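Local coordinates for CG14216 (Drosophila melanogaster, PDB 3P9Y), which removes phosphate from serine in the C-terminal domain repeats of RNA polymerase II and probably acts in RNA processing and termination, at residues Glu66-Asp71 with His87-Asn92. The protein carries 2 engineered substitutions. Sequence-based numbering, arbitrary orientation.
Sequences EDIYRD and HMLDRN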
ATOM      1  N   GLU A  66      -7.574 -16.137   3.212  1.00 30.92           N
ATOM      2  CA  GLU A  66      -8.485 -17.052   3.885  1.00 34.61           C
ATOM      3  C   GLU A  66      -7.731 -18.250   4.462  1.00 33.90           C
ATOM      4  O   GLU A  66      -8.049 -18.724   5.552  1.00 33.92           O
ATOM      5  CB  GLU A  66      -9.569 -17.528   2.917  1.00 36.91           C
ATOM      6  CG  GLU A  66     -10.560 -18.495   3.538  1.00 46.61           C
ATOM      7  CD  GLU A  66     -11.632 -18.939   2.563  1.00 56.95           C
ATOM      8  OE1 GLU A  66     -11.555 -18.554   1.376  1.00 53.35           O
ATOM      9  OE2 GLU A  66     -12.551 -19.673   2.986  1.00 68.55           O
ATOM     10  N   ASP A  67      -6.733 -18.734   3.731  1.00 30.79           N
ATOM     11  CA  ASP A  67      -5.951 -19.878   4.183  1.00 33.06           C
ATOM     12  C   ASP A  67      -5.005 -19.498   5.316  1.00 32.96           C
ATOM     13  O   ASP A  67      -4.776 -20.288   6.226  1.00 33.43           O
ATOM     14  CB  ASP A  67      -5.166 -20.486   3.024  1.00 32.86           C
ATOM     15  CG  ASP A  67      -6.055 -21.234   2.056  1.00 34.00           C
ATOM     16  OD1 ASP A  67      -7.189 -21.576   2.446  1.00 35.71           O
ATOM     17  OD2 ASP A  67      -5.625 -21.478   0.910  1.00 35.62           O
ATOM     18  N   ILE A  68      -4.453 -18.292   5.261  1.00 31.86           N
ATOM     19  CA  ILE A  68      -3.609 -17.809   6.346  1.00 30.78           C
ATOM     20  C   ILE A  68      -4.461 -17.661   7.600  1.00 31.17           C
ATOM     21  O   ILE A  68      -4.024 -17.980   8.701  1.00 32.14           O
ATOM     22  CB  ILE A  68      -2.945 -16.467   5.991  1.00 29.83           C
ATOM     23  CG1 ILE A  68      -2.020 -16.648   4.782  1.00 29.33           C
ATOM     24  CG2 ILE A  68      -2.173 -15.922   7.186  1.00 29.17           C
ATOM     25  CD1 ILE A  68      -1.411 -15.364   4.269  1.00 28.63           C
ATOM     26  N   TYR A  69      -5.688 -17.186   7.410  1.00 30.60           N
ATOM     27  CA  TYR A  69      -6.655 -17.031   8.492  1.00 32.15           C
ATOM     28  C   TYR A  69      -6.923 -18.366   9.182  1.00 34.17           C
ATOM     29  O   TYR A  69      -6.867 -18.465  10.405  1.00 33.62           O
ATOM     30  CB  TYR A  69      -7.966 -16.481   7.929  1.00 30.68           C
ATOM     31  CG  TYR A  69      -9.028 -16.198   8.966  1.00 31.81           C
ATOM     32  CD1 TYR A  69      -9.309 -14.897   9.359  1.00 31.24           C
ATOM     33  CD2 TYR A  69      -9.762 -17.228   9.542  1.00 35.08           C
ATOM     34  CE1 TYR A  69     -10.284 -14.628  10.301  1.00 31.83           C
ATOM     35  CE2 TYR A  69     -10.742 -16.968  10.489  1.00 33.44           C
ATOM     36  CZ  TYR A  69     -10.998 -15.664  10.862  1.00 33.71           C
ATOM     37  OH  TYR A  69     -11.969 -15.386  11.801  1.00 34.59           O
ATOM     38  N   ARG A  70      -7.225 -19.389   8.386  1.00 35.10           N
ATOM     39  CA  ARG A  70      -7.488 -20.723   8.911  1.00 38.28           C
ATOM     40  C   ARG A  70      -6.267 -21.237   9.651  1.00 37.08           C
ATOM     41  O   ARG A  70      -6.383 -21.840  10.715  1.00 38.11           O
ATOM     42  CB  ARG A  70      -7.842 -21.685   7.778  1.00 42.73           C
ATOM     43  CG  ARG A  70      -9.241 -21.499   7.220  1.00 49.95           C
ATOM     44  CD  ARG A  70      -9.422 -22.263   5.915  1.00 60.87           C
ATOM     45  NE  ARG A  70     -10.809 -22.244   5.456  1.00 74.30           N
ATOM     46  CZ  ARG A  70     -11.707 -23.186   5.733  1.00 86.33           C
ATOM     47  NH1 ARG A  70     -11.375 -24.240   6.469  1.00 86.48           N
ATOM     48  NH2 ARG A  70     -12.944 -23.076   5.269  1.00 92.69           N
ATOM     49  N   ASP A  71      -5.094 -20.976   9.084  1.00 36.21           N
ATOM     50  CA  ASP A  71      -3.840 -21.448   9.653  1.00 37.03           C
ATOM     51  C   ASP A  71      -3.633 -20.930  11.073  1.00 38.71           C
ATOM     52  O   ASP A  71      -3.281 -21.690  11.975  1.00 39.14           O
ATOM     53  CB  ASP A  71      -2.670 -21.010   8.776  1.00 36.91           C
ATOM     54  CG  ASP A  71      -1.365 -21.649   9.193  1.00 38.54           C
ATOM     55  OD1 ASP A  71      -1.342 -22.885   9.368  1.00 41.42           O
ATOM     56  OD2 ASP A  71      -0.366 -20.918   9.344  1.00 36.67           O
ATOM     57  N   HIS A  87      -8.821 -10.368  12.437  1.00 29.10           N
ATOM     58  CA  HIS A  87      -9.639  -9.292  11.893  1.00 28.47           C
ATOM     59  C   HIS A  87      -8.952  -8.667  10.684  1.00 27.42           C
ATOM     60  O   HIS A  87      -9.595  -8.385   9.678  1.00 26.66           O
ATOM     61  CB  HIS A  87      -9.924  -8.212  12.934  1.00 30.23           C
ATOM     62  CG  HIS A  87     -10.587  -6.997  12.362  1.00 32.00           C
ATOM     63  ND1 HIS A  87     -11.835  -7.037  11.781  1.00 31.52           N
ATOM     64  CD2 HIS A  87     -10.169  -5.712  12.265  1.00 33.84           C
ATOM     65  CE1 HIS A  87     -12.163  -5.829  11.357  1.00 30.79           C
ATOM     66  NE2 HIS A  87     -11.169  -5.007  11.641  1.00 33.46           N
ATOM     67  N   MET A  88      -7.644  -8.456  10.785  1.00 26.29           N
ATOM     68  CA  MET A  88      -6.881  -7.912   9.670  1.00 25.94           C
ATOM     69  C   MET A  88      -7.032  -8.802   8.443  1.00 23.95           C
ATOM     70  O   MET A  88      -7.282  -8.317   7.343  1.00 22.10           O
ATOM     71  CB  MET A  88      -5.399  -7.780  10.038  1.00 24.84           C
ATOM     72  CG  MET A  88      -4.516  -7.303   8.892  1.00 22.83           C
ATOM     73  SD  MET A  88      -2.780  -7.138   9.374  1.00 22.82           S
ATOM     74  CE  MET A  88      -2.899  -5.829  10.591  1.00 25.75           C
ATOM     75  N   LEU A  89      -6.883 -10.107   8.642  1.00 24.65           N
ATOM     76  CA  LEU A  89      -6.948 -11.061   7.547  1.00 24.55           C
ATOM     77  C   LEU A  89      -8.358 -11.123   6.967  1.00 23.59           C
ATOM     78  O   LEU A  89      -8.537 -11.324   5.770  1.00 23.98           O
ATOM     79  CB  LEU A  89      -6.501 -12.446   8.025  1.00 25.20           C
ATOM     80  CG  LEU A  89      -4.994 -12.568   8.274  1.00 26.52           C
ATOM     81  CD1 LEU A  89      -4.685 -13.666   9.281  1.00 26.84           C
ATOM     82  CD2 LEU A  89      -4.245 -12.798   6.961  1.00 24.63           C
ATOM     83  N   ASP A  90      -9.354 -10.940   7.823  1.00 24.66           N
ATOM     84  CA  ASP A  90     -10.745 -10.958   7.389  1.00 25.63           C
ATOM     85  C   ASP A  90     -11.043  -9.737   6.525  1.00 24.06           C
ATOM     86  O   ASP A  90     -11.688  -9.840   5.487  1.00 25.42           O
ATOM     87  CB  ASP A  90     -11.673 -10.971   8.601  1.00 27.28           C
ATOM     88  CG  ASP A  90     -13.131 -11.036   8.211  1.00 28.50           C
ATOM     89  OD1 ASP A  90     -13.494 -11.952   7.441  1.00 27.85           O
ATOM     90  OD2 ASP A  90     -13.911 -10.172   8.669  1.00 30.01           O
ATOM     91  N   ARG A  91     -10.563  -8.578   6.961  1.00 24.27           N
ATOM     92  CA  ARG A  91     -10.726  -7.347   6.203  1.00 22.98           C
ATOM     93  C   ARG A  91     -10.067  -7.506   4.832  1.00 22.09           C
ATOM     94  O   ARG A  91     -10.632  -7.112   3.810  1.00 21.43           O
ATOM     95  CB  ARG A  91     -10.115  -6.176   6.976  1.00 23.05           C
ATOM     96  CG  ARG A  91     -10.406  -4.797   6.391  1.00 23.30           C
ATOM     97  CD  ARG A  91      -9.418  -4.415   5.293  1.00 23.01           C
ATOM     98  NE  ARG A  91      -8.053  -4.795   5.647  1.00 22.27           N
ATOM     99  CZ  ARG A  91      -7.294  -4.153   6.534  1.00 21.61           C
ATOM    100  NH1 ARG A  91      -7.763  -3.086   7.166  1.00 21.95           N
ATOM    101  NH2 ARG A  91      -6.062  -4.584   6.795  1.00 21.27           N
ATOM    102  N   ASN A  92      -8.882  -8.112   4.814  1.00 21.86           N
ATOM    103  CA  ASN A  92      -8.137  -8.305   3.574  1.00 21.88           C
ATOM    104  C   ASN A  92      -8.879  -9.229   2.610  1.00 22.25           C
ATOM    105  O   ASN A  92      -8.953  -8.963   1.411  1.00 20.26           O
ATOM    106  CB  ASN A  92      -6.742  -8.873   3.868  1.00 21.76           C
ATOM    107  CG  ASN A  92      -5.866  -7.905   4.651  1.00 21.30           C
ATOM    108  OD1 ASN A  92      -6.161  -6.715   4.744  1.00 20.58           O
ATOM    109  ND2 ASN A  92      -4.783  -8.415   5.214  1.00 21.09           N
TER
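Leu89 packs against Ile68 and Tyr69 in an apolar helix-helix contact between helices 65-82 and 85-95, which follow each other in the chain and run nearly antiparallel, their short segments at 160° with axes 9.2 Å apart. The approach is closest where Tyr69 and Leu89 face each other, their CA atoms 6.1 Å apart. Both methyls of Leu89 serve the neighbouring helix: CD2 lies 3.8 Å from Ile68 CG2, while CD1 reaches both that methyl and Tyr69 CA. The Ile68 and Leu89 side chains meet at about a right angle. With its CG anti to the backbone N (chi1 -177°), Tyr69 extends its ring alongside the second helix, and the ring edge at CD1 comes 4.0 Å from Leu89 CB. Farther along the ring, Tyr69 CE1 stands 4.3 Å from Asp90 CB; the carboxylate of Asp90 forms a salt bridge with Arg93. The two helices make an alpha-helical hairpin lying outside the central sheet of this phosphatase, whose fold resembles that of low-molecular-weight tyrosine phosphatases. Replacing Leu89 by an alanine removes both methyls that meet Ile68 CG2, and would probably open a gap between the two helices. Met20 touches both Ile68 and Leu89, tying the hairpin to the loop before helix 22-32, and Met88 of the second helix packs on the bound peptide.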